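Local coordinates for M32 carboxypeptidase (Chitinophagaceae bacterium, PDB 7A03), which probably cleaves single residues from the C-terminal ends of peptides, as a metal-dependent carboxypeptidase of family M32, at residues M222-S227 with G270-E275; C265-G270 with Q299-E304; Q431-A436 with Q453-W458. One frame throughout, in Å; residues are numbered along the deposited sequence.

Contact 1 (M222-S227 with G270-E275); sequences MGYDMS and GHALYE
Leu273 lays its two methyl branches against the backbone that leaves helix 208-222. Leu273 CD2 does the closest touching, 3.4 Å from Gly223 C and 3.5 Å from Tyr224 N, so this branch rests on the peptide unit joining the two residues. Leu273 CD1 reaches back to Met222, 4.0 Å from Met222 CE, and the two side chains cross at about a right angle. In the leucine, chi1 of -68° puts CG beside the backbone N, from where the methyls reach residues 222-224. The bent end of Met222 carries CE on to the helix backbone, 3.8 Å from Gly270 N, at a position with no side chain. Cutting Leu273 back to an alanine is likely to open a gap beside the Gly223-Tyr224 peptide and to take a neighbour from Met222 CE. Gly223, the first residue past helix 208-222, closes it in a Schellman motif, and its phi of 118° suits a residue lacking CB. The helix it is packed against, 258-277, carries an HExxH sequence (His267, Glu268, His271) that is probably the metal-binding motif of this clan, although no metal is bound to it here. The aromatic contribution is a single oblique one: Tyr224 CE1 lies 3.7 Å from Ala272 CB, while Tyr224 OH is hydrogen-bonded beyond the contact to Val247 O, tying the ring to strand 247-251. Polar bonds do not join the two segments directly. Asp225 N, at the start of an Asx turn in the loop, instead finds Gln276 OE1 one residue further along the helix, and Leu273 O accepts from Arg460.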
ATOM      1  N   MET A 222      -8.478  -4.607 -17.902  1.00 14.31           N
ATOM      2  CA  MET A 222      -8.521  -3.454 -17.002  1.00 13.74           C
ATOM      3  C   MET A 222      -7.996  -2.196 -17.676  1.00 14.42           C
ATOM      4  O   MET A 222      -8.389  -1.084 -17.300  1.00 15.37           O
ATOM      5  CB  MET A 222      -7.702  -3.726 -15.739  1.00 13.34           C
ATOM      6  CG  MET A 222      -8.353  -4.708 -14.766  1.00 14.17           C
ATOM      7  SD  MET A 222      -7.173  -5.367 -13.576  1.00 14.60           S
ATOM      8  CE  MET A 222      -6.780  -3.913 -12.587  1.00 12.88           C
ATOM      9  N   GLY A 223      -7.108  -2.346 -18.662  1.00 13.96           N
ATOM     10  CA  GLY A 223      -6.529  -1.201 -19.349  1.00 14.43           C
ATOM     11  C   GLY A 223      -5.020  -1.081 -19.191  1.00 11.75           C
ATOM     12  O   GLY A 223      -4.452  -0.054 -19.562  1.00 14.30           O
ATOM     13  N   TYR A 224      -4.367  -2.098 -18.635  1.00 13.17           N
ATOM     14  CA  TYR A 224      -2.916  -2.062 -18.486  1.00 10.85           C
ATOM     15  C   TYR A 224      -2.264  -2.079 -19.866  1.00 16.12           C
ATOM     16  O   TYR A 224      -2.601  -2.909 -20.719  1.00 17.25           O
ATOM     17  CB  TYR A 224      -2.493  -3.289 -17.687  1.00 14.51           C
ATOM     18  CG  TYR A 224      -1.021  -3.411 -17.320  1.00 12.11           C
ATOM     19  CD1 TYR A 224      -0.292  -2.320 -16.885  1.00 13.37           C
ATOM     20  CD2 TYR A 224      -0.389  -4.648 -17.379  1.00 14.03           C
ATOM     21  CE1 TYR A 224       1.055  -2.464 -16.531  1.00 13.49           C
ATOM     22  CE2 TYR A 224       0.935  -4.797 -17.026  1.00 15.08           C
ATOM     23  CZ  TYR A 224       1.644  -3.699 -16.613  1.00 12.14           C
ATOM     24  OH  TYR A 224       2.966  -3.861 -16.253  1.00 13.01           O
ATOM     25  N   ASP A 225      -1.360  -1.132 -20.104  1.00 14.97           N
ATOM     26  CA  ASP A 225      -0.721  -0.991 -21.415  1.00 13.26           C
ATOM     27  C   ASP A 225       0.518  -1.877 -21.402  1.00 14.41           C
ATOM     28  O   ASP A 225       1.536  -1.535 -20.790  1.00 13.04           O
ATOM     29  CB  ASP A 225      -0.385   0.477 -21.665  1.00 13.99           C
ATOM     30  CG  ASP A 225       0.300   0.714 -23.009  1.00 15.20           C
ATOM     31  OD1 ASP A 225       0.571  -0.266 -23.731  1.00 18.04           O
ATOM     32  OD2 ASP A 225       0.556   1.897 -23.328  1.00 17.77           O
ATOM     33  N   MET A 226       0.440  -3.038 -22.049  0.57 13.92           N
ATOM     34  CA  MET A 226       1.564  -3.957 -22.031  0.57 14.15           C
ATOM     35  C   MET A 226       2.611  -3.665 -23.107  0.57 15.53           C
ATOM     36  O   MET A 226       3.518  -4.480 -23.303  0.57 17.38           O
ATOM     37  CB  MET A 226       1.089  -5.415 -21.999  0.57 19.54           C
ATOM     38  CG  MET A 226       0.808  -5.844 -20.568  0.57 22.57           C
ATOM     39  SD  MET A 226       0.083  -7.471 -20.322  0.57 28.01           S
ATOM     40  CE  MET A 226      -1.657  -7.046 -20.331  0.57 20.96           C
ATOM     41  N   SER A 227       2.503  -2.524 -23.800  1.00 12.75           N
ATOM     42  CA  SER A 227       3.655  -1.949 -24.499  1.00 14.90           C
ATOM     43  C   SER A 227       4.401  -0.948 -23.623  1.00 15.79           C
ATOM     44  O   SER A 227       5.449  -0.436 -24.028  1.00 14.57           O
ATOM     45  CB  SER A 227       3.244  -1.278 -25.811  1.00 18.78           C
ATOM     46  OG  SER A 227       2.551  -2.175 -26.661  1.00 25.02           O
ATOM     47  N   GLY A 270      -4.180  -2.375 -10.264  1.00 11.72           N
ATOM     48  CA  GLY A 270      -4.676  -1.081  -9.805  1.00 12.41           C
ATOM     49  C   GLY A 270      -3.556  -0.082  -9.554  1.00 11.04           C
ATOM     50  O   GLY A 270      -3.627   1.094  -9.979  1.00 13.06           O
ATOM     51  N   HIS A 271      -2.485  -0.556  -8.893  1.00 10.89           N
ATOM     52  CA  HIS A 271      -1.272   0.275  -8.773  1.00 12.86           C
ATOM     53  C   HIS A 271      -0.745   0.697 -10.146  1.00 12.07           C
ATOM     54  O   HIS A 271      -0.356   1.864 -10.366  1.00 12.87           O
ATOM     55  CB  HIS A 271      -0.152  -0.501  -8.088  1.00 12.70           C
ATOM     56  CG  HIS A 271      -0.306  -0.682  -6.607  1.00 12.51           C
ATOM     57  ND1 HIS A 271      -0.605   0.349  -5.739  1.00 14.88           N
ATOM     58  CD2 HIS A 271      -0.149  -1.787  -5.842  1.00 13.72           C
ATOM     59  CE1 HIS A 271      -0.623  -0.117  -4.498  1.00 13.58           C
ATOM     60  NE2 HIS A 271      -0.361  -1.413  -4.535  1.00 14.27           N
ATOM     61  N   ALA A 272      -0.680  -0.260 -11.066  1.00 10.72           N
ATOM     62  CA  ALA A 272       0.003  -0.024 -12.330  1.00 12.79           C
ATOM     63  C   ALA A 272      -0.766   0.959 -13.195  1.00 12.19           C
ATOM     64  O   ALA A 272      -0.160   1.791 -13.879  1.00 11.79           O
ATOM     65  CB  ALA A 272       0.225  -1.333 -13.068  1.00 10.47           C
ATOM     66  N   LEU A 273      -2.100   0.906 -13.154  1.00 12.27           N
ATOM     67  CA  LEU A 273      -2.893   1.846 -13.933  1.00 12.23           C
ATOM     68  C   LEU A 273      -2.667   3.265 -13.433  1.00 11.14           C
ATOM     69  O   LEU A 273      -2.601   4.218 -14.228  1.00 12.93           O
ATOM     70  CB  LEU A 273      -4.380   1.485 -13.856  1.00 11.80           C
ATOM     71  CG  LEU A 273      -4.805   0.187 -14.534  1.00 13.46           C
ATOM     72  CD1 LEU A 273      -6.212  -0.199 -14.068  1.00 11.82           C
ATOM     73  CD2 LEU A 273      -4.743   0.312 -16.070  1.00 14.47           C
ATOM     74  N   TYR A 274      -2.552   3.424 -12.105  1.00 12.44           N
ATOM     75  CA  TYR A 274      -2.192   4.733 -11.568  1.00 13.05           C
ATOM     76  C   TYR A 274      -0.846   5.202 -12.119  1.00 12.00           C
ATOM     77  O   TYR A 274      -0.725   6.327 -12.624  1.00 11.55           O
ATOM     78  CB  TYR A 274      -2.126   4.638 -10.040  1.00 13.05           C
ATOM     79  CG  TYR A 274      -2.018   5.934  -9.262  1.00 11.40           C
ATOM     80  CD1 TYR A 274      -2.067   7.179  -9.887  1.00 11.55           C
ATOM     81  CD2 TYR A 274      -1.918   5.894  -7.872  1.00 14.33           C
ATOM     82  CE1 TYR A 274      -2.005   8.356  -9.139  1.00 14.32           C
ATOM     83  CE2 TYR A 274      -1.863   7.066  -7.113  1.00 12.54           C
ATOM     84  CZ  TYR A 274      -1.913   8.290  -7.758  1.00 13.20           C
ATOM     85  OH  TYR A 274      -1.864   9.436  -6.988  1.00 15.83           O
ATOM     86  N   GLU A 275       0.190   4.364 -11.984  1.00 11.18           N
ATOM     87  CA  GLU A 275       1.525   4.768 -12.443  1.00 11.84           C
ATOM     88  C   GLU A 275       1.548   5.086 -13.941  1.00 13.38           C
ATOM     89  O   GLU A 275       2.221   6.038 -14.372  1.00 12.83           O
ATOM     90  CB  GLU A 275       2.549   3.695 -12.100  1.00 10.83           C
ATOM     91  CG  GLU A 275       2.820   3.594 -10.599  1.00 12.65           C
ATOM     92  CD  GLU A 275       3.597   4.795 -10.069  1.00 14.64           C
ATOM     93  OE1 GLU A 275       4.466   5.321 -10.792  1.00 16.27           O
ATOM     94  OE2 GLU A 275       3.373   5.221  -8.913  1.00 15.11           O
TER

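Contact 2 (C265-G270 with Q299-E304); sequences CIHEGG and QSRLWE
Gly270, on helix 258-277 with its HExxH sequence, probably the metal-binding motif, comes within 4.2 Å (CA to CA) of Ser300 on helix 293-307. The axes of the two short segments approach to 6.9 Å and run at 136° to each other. The glycine side is buried and close-fitted: Gly270 CA sits 3.5 Å from Trp303 CD1, and a side chain at this glycine would run into Gln299 O. Ile266 extends the close part, its CG2 branch only 3.2 Å from Trp303 O. The side of His267 and Arg301, by contrast, is partly exposed and held by directed polar bonds. His267, with CG anti to its N (chi1 -176°), lays one ring face over Ser300, whose CB is 3.4 Å from the ring centroid in a CH-pi contact. The serine hydroxyl itself is hydrogen-bonded to Glu297 O. His267 ND1 donates to Glu304 OE1 at 2.8 Å, with the ring and carboxylate planes 80° apart and the oxygen met from above its plane. Arg301 NH2 grips the same oxygen from the syn side in a salt bridge, while Arg309 pairs with Glu304 OE2; the arginines hold the carboxylate, which in turn probably restrains the rotation of the His267 ring. A water bridges the glycine end, accepting weakly from Trp303 NE1 and donating to Gly270 O (3.0 Å) and to Gln299 OE1, which is also hydrogen-bonded to His464 NE2.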
ATOM      1  N   CYS A 265      -3.017 -10.207  -9.115  1.00 11.80           N
ATOM      2  CA  CYS A 265      -2.870  -9.544 -10.401  1.00 10.68           C
ATOM      3  C   CYS A 265      -3.775  -8.322 -10.471  1.00 10.79           C
ATOM      4  O   CYS A 265      -3.356  -7.255 -10.918  1.00 12.96           O
ATOM      5  CB  CYS A 265      -3.299 -10.524 -11.488  1.00 11.40           C
ATOM      6  SG  CYS A 265      -2.057 -11.736 -11.929  1.00 12.37           S
ATOM      7  N   ILE A 266      -5.031  -8.449 -10.017  1.00 11.00           N
ATOM      8  CA  ILE A 266      -5.919  -7.288 -10.080  1.00 11.75           C
ATOM      9  C   ILE A 266      -5.422  -6.179  -9.157  1.00 11.15           C
ATOM     10  O   ILE A 266      -5.452  -4.987  -9.506  1.00 11.88           O
ATOM     11  CB  ILE A 266      -7.366  -7.692  -9.742  1.00 11.39           C
ATOM     12  CG1 ILE A 266      -7.865  -8.767 -10.730  1.00 11.45           C
ATOM     13  CG2 ILE A 266      -8.267  -6.456  -9.746  1.00 11.69           C
ATOM     14  CD1 ILE A 266      -9.148  -9.425 -10.303  1.00 14.78           C
ATOM     15  N   HIS A 267      -4.936  -6.560  -7.974  1.00 11.09           N
ATOM     16  CA  HIS A 267      -4.412  -5.603  -7.004  1.00 11.32           C
ATOM     17  C   HIS A 267      -3.240  -4.806  -7.595  1.00 10.89           C
ATOM     18  O   HIS A 267      -3.224  -3.552  -7.591  1.00 12.56           O
ATOM     19  CB  HIS A 267      -3.976  -6.417  -5.787  1.00 12.34           C
ATOM     20  CG  HIS A 267      -3.481  -5.604  -4.638  1.00 13.36           C
ATOM     21  ND1 HIS A 267      -4.283  -5.243  -3.574  1.00 14.34           N
ATOM     22  CD2 HIS A 267      -2.253  -5.103  -4.373  1.00 13.62           C
ATOM     23  CE1 HIS A 267      -3.564  -4.565  -2.697  1.00 13.57           C
ATOM     24  NE2 HIS A 267      -2.330  -4.456  -3.164  1.00 16.34           N
ATOM     25  N   GLU A 268      -2.259  -5.527  -8.162  1.00 11.93           N
ATOM     26  CA  GLU A 268      -1.131  -4.845  -8.792  1.00 11.79           C
ATOM     27  C   GLU A 268      -1.575  -4.046 -10.010  1.00 11.67           C
ATOM     28  O   GLU A 268      -1.079  -2.940 -10.235  1.00 11.35           O
ATOM     29  CB  GLU A 268      -0.021  -5.831  -9.167  1.00 11.74           C
ATOM     30  CG  GLU A 268       0.498  -6.657  -8.006  1.00 14.06           C
ATOM     31  CD  GLU A 268       0.943  -5.822  -6.814  1.00 12.83           C
ATOM     32  OE1 GLU A 268       1.418  -4.696  -6.996  1.00 12.02           O
ATOM     33  OE2 GLU A 268       0.799  -6.301  -5.672  1.00 15.58           O
ATOM     34  N   GLY A 269      -2.514  -4.577 -10.795  1.00 11.57           N
ATOM     35  CA  GLY A 269      -3.064  -3.802 -11.886  1.00 11.38           C
ATOM     36  C   GLY A 269      -3.542  -2.438 -11.437  1.00 12.92           C
ATOM     37  O   GLY A 269      -3.351  -1.437 -12.136  1.00 13.04           O
ATOM     38  N   GLY A 270      -4.180  -2.375 -10.264  1.00 11.72           N
ATOM     39  CA  GLY A 270      -4.676  -1.081  -9.805  1.00 12.41           C
ATOM     40  C   GLY A 270      -3.556  -0.082  -9.554  1.00 11.04           C
ATOM     41  O   GLY A 270      -3.627   1.094  -9.979  1.00 13.06           O
ATOM     42  N   GLN A 299      -6.020   2.667  -5.004  1.00 12.83           N
ATOM     43  CA  GLN A 299      -6.134   2.142  -6.372  1.00 12.20           C
ATOM     44  C   GLN A 299      -6.053   0.612  -6.414  1.00 11.60           C
ATOM     45  O   GLN A 299      -6.879  -0.057  -7.080  1.00 13.92           O
ATOM     46  CB  GLN A 299      -5.041   2.771  -7.229  1.00 13.92           C
ATOM     47  CG  GLN A 299      -5.164   4.271  -7.300  1.00 11.72           C
ATOM     48  CD  GLN A 299      -6.534   4.689  -7.790  1.00 12.37           C
ATOM     49  OE1 GLN A 299      -6.829   4.617  -8.982  1.00 13.06           O
ATOM     50  NE2 GLN A 299      -7.397   5.110  -6.857  1.00 13.30           N
ATOM     51  N   SER A 300      -5.112   0.039  -5.657  1.00 11.82           N
ATOM     52  CA  SER A 300      -5.033  -1.426  -5.611  1.00 11.39           C
ATOM     53  C   SER A 300      -6.295  -2.060  -5.026  1.00 13.63           C
ATOM     54  O   SER A 300      -6.811  -3.059  -5.559  1.00 12.90           O
ATOM     55  CB  SER A 300      -3.777  -1.902  -4.871  1.00 14.16           C
ATOM     56  OG  SER A 300      -3.816  -1.567  -3.498  1.00 16.93           O
ATOM     57  N   ARG A 301      -6.810  -1.494  -3.929  1.00 12.63           N
ATOM     58  CA  ARG A 301      -7.972  -2.085  -3.280  1.00 12.01           C
ATOM     59  C   ARG A 301      -9.257  -1.850  -4.064  1.00 13.64           C
ATOM     60  O   ARG A 301     -10.148  -2.709  -4.037  1.00 12.31           O
ATOM     61  CB  ARG A 301      -8.136  -1.536  -1.863  1.00 12.20           C
ATOM     62  CG  ARG A 301      -7.050  -1.995  -0.890  1.00 14.42           C
ATOM     63  CD  ARG A 301      -6.943  -3.514  -0.766  1.00 13.23           C
ATOM     64  NE  ARG A 301      -6.136  -3.864   0.403  1.00 16.34           N
ATOM     65  CZ  ARG A 301      -5.713  -5.085   0.712  1.00 15.11           C
ATOM     66  NH1 ARG A 301      -5.038  -5.263   1.836  1.00 15.47           N
ATOM     67  NH2 ARG A 301      -5.985  -6.133  -0.061  1.00 16.59           N
ATOM     68  N   LEU A 302      -9.383  -0.696  -4.740  1.00 12.20           N
ATOM     69  CA  LEU A 302     -10.593  -0.438  -5.509  1.00 12.39           C
ATOM     70  C   LEU A 302     -10.742  -1.478  -6.597  1.00 12.30           C
ATOM     71  O   LEU A 302     -11.840  -2.027  -6.798  1.00 12.87           O
ATOM     72  CB  LEU A 302     -10.550   0.962  -6.120  1.00 12.43           C
ATOM     73  CG  LEU A 302     -11.755   1.412  -6.960  1.00 12.67           C
ATOM     74  CD1 LEU A 302     -11.942   2.918  -6.825  1.00 13.22           C
ATOM     75  CD2 LEU A 302     -11.577   1.048  -8.428  1.00 14.82           C
ATOM     76  N   TRP A 303      -9.640  -1.783  -7.300  1.00 12.04           N
ATOM     77  CA  TRP A 303      -9.772  -2.802  -8.338  1.00 13.17           C
ATOM     78  C   TRP A 303      -9.864  -4.212  -7.759  1.00 12.72           C
ATOM     79  O   TRP A 303     -10.677  -5.025  -8.225  1.00 12.10           O
ATOM     80  CB  TRP A 303      -8.617  -2.697  -9.323  1.00 12.85           C
ATOM     81  CG  TRP A 303      -8.706  -1.529 -10.252  1.00 11.77           C
ATOM     82  CD1 TRP A 303      -8.114  -0.312 -10.101  1.00 11.74           C
ATOM     83  CD2 TRP A 303      -9.412  -1.478 -11.499  1.00 11.89           C
ATOM     84  NE1 TRP A 303      -8.381   0.490 -11.187  1.00 12.32           N
ATOM     85  CE2 TRP A 303      -9.201  -0.197 -12.046  1.00 11.92           C
ATOM     86  CE3 TRP A 303     -10.208  -2.393 -12.206  1.00 13.72           C
ATOM     87  CZ2 TRP A 303      -9.732   0.189 -13.277  1.00 12.69           C
ATOM     88  CZ3 TRP A 303     -10.740  -2.001 -13.433  1.00 12.60           C
ATOM     89  CH2 TRP A 303     -10.512  -0.721 -13.945  1.00 12.92           C
ATOM     90  N   GLU A 304      -9.074  -4.516  -6.729  1.00 11.88           N
ATOM     91  CA  GLU A 304      -9.052  -5.879  -6.210  1.00 11.89           C
ATOM     92  C   GLU A 304     -10.390  -6.265  -5.595  1.00 13.24           C
ATOM     93  O   GLU A 304     -10.870  -7.392  -5.782  1.00 12.27           O
ATOM     94  CB  GLU A 304      -7.940  -6.021  -5.169  1.00 11.77           C
ATOM     95  CG  GLU A 304      -7.859  -7.433  -4.603  1.00 13.19           C
ATOM     96  CD  GLU A 304      -7.148  -7.516  -3.272  1.00 16.90           C
ATOM     97  OE1 GLU A 304      -6.635  -6.479  -2.806  1.00 14.77           O
ATOM     98  OE2 GLU A 304      -7.120  -8.624  -2.683  1.00 14.67           O
TER
HETATM   99  O   HOH W   1      -6.148   2.496 -10.738  1.00 11.84           O

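Contact 3 (Q431-A436 with Q453-W458); sequences QFFTTA and QPLLEW
Trp458 has CG anti to its backbone N (chi1 -174°), which stretches the indole away from its own helix and over Ala436; Phe433, in a like setting (chi1 -173°), swings its ring back to the neighbourhood of Leu455. Ala436 CB stands almost on the normal of the indole six-membered ring, 3.7 Å from its centroid, a CH-pi contact over one face. The far rim of the indole slides in beside the preceding helical turn: Trp458 CH2 is 3.6 Å from Phe432 O, and CZ2 lies 4.2 Å from Thr435 CG2. Trp458 NE1 is hydrogen-bonded to Gln439 OE1, which would help fix the rotation of the indole. Leu455 fills the adjoining corner with its CD1 branch, 4.3 Å from Phe433 CE1 at the phenyl edge and 4.4 Å from Ala436 CB. Thr435 keeps its hydroxyl within its own helix, OG1 donating to Gln431 O at 2.8 Å while its N-H meets that oxygen from the other face of the carbonyl plane. The axes of the two short segments lie 11.3 Å apart at 116°, a separation bridged chiefly by the indole. Around this pair, Ile479 of helix 472-480 touches Trp458, Leu443 of helix 443-448 packs on Ala436 and Leu455, and helix 293-307 closes in with Trp303 and Val307 against Leu455.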
ATOM      1  N   GLN A 431     -14.750   4.849  -0.690  1.00 14.90           N
ATOM      2  CA  GLN A 431     -15.350   6.155  -0.894  1.00 14.25           C
ATOM      3  C   GLN A 431     -15.244   6.542  -2.356  1.00 14.44           C
ATOM      4  O   GLN A 431     -16.201   7.082  -2.934  1.00 14.41           O
ATOM      5  CB  GLN A 431     -14.671   7.181   0.017  1.00 14.57           C
ATOM      6  CG  GLN A 431     -15.260   8.580  -0.035  1.00 14.58           C
ATOM      7  CD  GLN A 431     -15.032   9.344   1.259  1.00 14.75           C
ATOM      8  OE1 GLN A 431     -14.688   8.748   2.290  1.00 17.99           O
ATOM      9  NE2 GLN A 431     -15.228  10.662   1.223  1.00 15.54           N
ATOM     10  N   PHE A 432     -14.113   6.198  -2.992  1.00 13.96           N
ATOM     11  CA  PHE A 432     -13.975   6.561  -4.393  1.00 13.75           C
ATOM     12  C   PHE A 432     -14.925   5.728  -5.245  1.00 13.94           C
ATOM     13  O   PHE A 432     -15.600   6.267  -6.136  1.00 15.15           O
ATOM     14  CB  PHE A 432     -12.529   6.390  -4.881  1.00 13.58           C
ATOM     15  CG  PHE A 432     -11.539   7.374  -4.293  1.00 14.65           C
ATOM     16  CD1 PHE A 432     -11.915   8.647  -3.909  1.00 17.40           C
ATOM     17  CD2 PHE A 432     -10.208   7.008  -4.143  1.00 14.96           C
ATOM     18  CE1 PHE A 432     -10.984   9.534  -3.374  1.00 17.68           C
ATOM     19  CE2 PHE A 432      -9.266   7.902  -3.604  1.00 14.12           C
ATOM     20  CZ  PHE A 432      -9.655   9.153  -3.224  1.00 16.00           C
ATOM     21  N   PHE A 433     -15.059   4.425  -4.941  1.00 13.74           N
ATOM     22  CA  PHE A 433     -15.838   3.605  -5.860  1.00 16.65           C
ATOM     23  C   PHE A 433     -17.317   3.934  -5.750  1.00 14.61           C
ATOM     24  O   PHE A 433     -18.014   4.075  -6.766  1.00 14.92           O
ATOM     25  CB  PHE A 433     -15.589   2.115  -5.653  1.00 13.63           C
ATOM     26  CG  PHE A 433     -16.245   1.261  -6.694  1.00 13.69           C
ATOM     27  CD1 PHE A 433     -15.778   1.261  -8.009  1.00 15.77           C
ATOM     28  CD2 PHE A 433     -17.367   0.495  -6.383  1.00 16.14           C
ATOM     29  CE1 PHE A 433     -16.416   0.507  -8.983  1.00 14.21           C
ATOM     30  CE2 PHE A 433     -17.979  -0.274  -7.354  1.00 17.10           C
ATOM     31  CZ  PHE A 433     -17.494  -0.274  -8.656  1.00 17.02           C
ATOM     32  N   THR A 434     -17.806   4.097  -4.526  1.00 14.54           N
ATOM     33  CA  THR A 434     -19.184   4.521  -4.352  1.00 14.82           C
ATOM     34  C   THR A 434     -19.430   5.841  -5.068  1.00 16.31           C
ATOM     35  O   THR A 434     -20.445   5.999  -5.763  1.00 16.67           O
ATOM     36  CB  THR A 434     -19.498   4.595  -2.862  1.00 14.99           C
ATOM     37  OG1 THR A 434     -19.414   3.274  -2.318  1.00 17.59           O
ATOM     38  CG2 THR A 434     -20.902   5.141  -2.608  1.00 15.44           C
ATOM     39  N   THR A 435     -18.463   6.760  -4.997  1.00 15.67           N
ATOM     40  CA  THR A 435     -18.656   8.030  -5.682  1.00 17.20           C
ATOM     41  C   THR A 435     -18.681   7.816  -7.187  1.00 17.90           C
ATOM     42  O   THR A 435     -19.530   8.392  -7.887  1.00 19.07           O
ATOM     43  CB  THR A 435     -17.573   9.023  -5.264  1.00 19.14           C
ATOM     44  OG1 THR A 435     -17.686   9.268  -3.853  1.00 16.22           O
ATOM     45  CG2 THR A 435     -17.742  10.346  -6.007  1.00 18.74           C
ATOM     46  N   ALA A 436     -17.792   6.953  -7.696  1.00 14.61           N
ATOM     47  CA  ALA A 436     -17.821   6.670  -9.127  1.00 17.15           C
ATOM     48  C   ALA A 436     -19.168   6.090  -9.530  1.00 20.77           C
ATOM     49  O   ALA A 436     -19.712   6.459 -10.577  1.00 18.30           O
ATOM     50  CB  ALA A 436     -16.668   5.748  -9.531  1.00 17.00           C
ATOM     51  N   GLN A 453     -13.571   0.250 -19.085  1.00 14.60           N
ATOM     52  CA  GLN A 453     -13.106   1.543 -19.573  1.00 16.79           C
ATOM     53  C   GLN A 453     -13.785   2.736 -18.909  1.00 18.65           C
ATOM     54  O   GLN A 453     -13.075   3.705 -18.601  1.00 16.96           O
ATOM     55  CB  GLN A 453     -13.181   1.588 -21.104  1.00 17.36           C
ATOM     56  CG  GLN A 453     -12.531   2.832 -21.729  1.00 17.72           C
ATOM     57  CD  GLN A 453     -13.467   4.028 -21.726  1.00 20.32           C
ATOM     58  OE1 GLN A 453     -14.693   3.877 -21.669  1.00 25.48           O
ATOM     59  NE2 GLN A 453     -12.896   5.225 -21.762  1.00 25.24           N
ATOM     60  N   PRO A 454     -15.102   2.754 -18.665  1.00 17.84           N
ATOM     61  CA  PRO A 454     -15.670   3.924 -17.970  1.00 15.12           C
ATOM     62  C   PRO A 454     -15.082   4.159 -16.590  1.00 15.32           C
ATOM     63  O   PRO A 454     -14.876   5.317 -16.198  1.00 16.12           O
ATOM     64  CB  PRO A 454     -17.176   3.627 -17.944  1.00 18.73           C
ATOM     65  CG  PRO A 454     -17.380   2.765 -19.151  1.00 18.19           C
ATOM     66  CD  PRO A 454     -16.161   1.874 -19.192  1.00 18.58           C
ATOM     67  N   LEU A 455     -14.761   3.087 -15.861  1.00 16.21           N
ATOM     68  CA  LEU A 455     -14.133   3.253 -14.555  1.00 15.69           C
ATOM     69  C   LEU A 455     -12.714   3.799 -14.692  1.00 13.85           C
ATOM     70  O   LEU A 455     -12.321   4.720 -13.956  1.00 15.61           O
ATOM     71  CB  LEU A 455     -14.140   1.926 -13.800  1.00 17.76           C
ATOM     72  CG  LEU A 455     -13.328   1.954 -12.504  1.00 14.86           C
ATOM     73  CD1 LEU A 455     -13.918   2.922 -11.502  1.00 15.73           C
ATOM     74  CD2 LEU A 455     -13.272   0.575 -11.936  1.00 16.03           C
ATOM     75  N   LEU A 456     -11.930   3.244 -15.635  1.00 13.93           N
ATOM     76  CA  LEU A 456     -10.564   3.731 -15.825  1.00 13.88           C
ATOM     77  C   LEU A 456     -10.577   5.194 -16.245  1.00 14.38           C
ATOM     78  O   LEU A 456      -9.777   5.991 -15.755  1.00 14.79           O
ATOM     79  CB  LEU A 456      -9.806   2.874 -16.845  1.00 14.80           C
ATOM     80  CG  LEU A 456      -8.372   3.367 -17.077  1.00 15.01           C
ATOM     81  CD1 LEU A 456      -7.588   3.371 -15.783  1.00 13.16           C
ATOM     82  CD2 LEU A 456      -7.700   2.492 -18.121  1.00 19.50           C
ATOM     83  N   GLU A 457     -11.486   5.563 -17.148  1.00 14.87           N
ATOM     84  CA  GLU A 457     -11.630   6.960 -17.537  1.00 15.33           C
ATOM     85  C   GLU A 457     -11.926   7.850 -16.333  1.00 18.62           C
ATOM     86  O   GLU A 457     -11.337   8.931 -16.190  1.00 16.75           O
ATOM     87  CB  GLU A 457     -12.730   7.086 -18.590  1.00 18.79           C
ATOM     88  CG  GLU A 457     -12.950   8.507 -19.067  1.00 22.96           C
ATOM     89  CD  GLU A 457     -14.085   8.627 -20.051  1.00 33.72           C
ATOM     90  OE1 GLU A 457     -15.112   7.936 -19.874  1.00 34.08           O
ATOM     91  OE2 GLU A 457     -13.938   9.401 -21.015  1.00 38.48           O
ATOM     92  N   TRP A 458     -12.852   7.431 -15.461  1.00 16.92           N
ATOM     93  CA  TRP A 458     -13.133   8.239 -14.274  1.00 16.82           C
ATOM     94  C   TRP A 458     -11.882   8.418 -13.412  1.00 15.07           C
ATOM     95  O   TRP A 458     -11.579   9.530 -12.947  1.00 15.81           O
ATOM     96  CB  TRP A 458     -14.286   7.609 -13.486  1.00 15.87           C
ATOM     97  CG  TRP A 458     -14.736   8.427 -12.328  1.00 14.59           C
ATOM     98  CD1 TRP A 458     -15.670   9.430 -12.335  1.00 17.46           C
ATOM     99  CD2 TRP A 458     -14.290   8.303 -10.972  1.00 16.58           C
ATOM    100  NE1 TRP A 458     -15.824   9.936 -11.066  1.00 18.91           N
ATOM    101  CE2 TRP A 458     -14.983   9.266 -10.214  1.00 17.01           C
ATOM    102  CE3 TRP A 458     -13.357   7.478 -10.326  1.00 17.77           C
ATOM    103  CZ2 TRP A 458     -14.788   9.418  -8.849  1.00 19.71           C
ATOM    104  CZ3 TRP A 458     -13.166   7.628  -8.964  1.00 15.85           C
ATOM    105  CH2 TRP A 458     -13.876   8.600  -8.241  1.00 20.34           C
TER

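From the N terminus, contact 1 closes first: the chain leaves helix 208-222, makes the small three-stranded sheet and enters helix 258-277, which returns to the start of the loop. Contact 2 begins on that same helix before contact 1 has closed and ends on helix 293-307, so the two cross and share Gly270. Contact 3 follows in series, a short closure of helix 420-439 with helix 453-462 around helix 443-448. It still meets the others in space: Leu456 packs on Met222 and Leu273, and Leu455 on Trp303. The probable metal-site helix is thereby joined to the C-terminal helices both directly, at Leu456, and through helix 293-307.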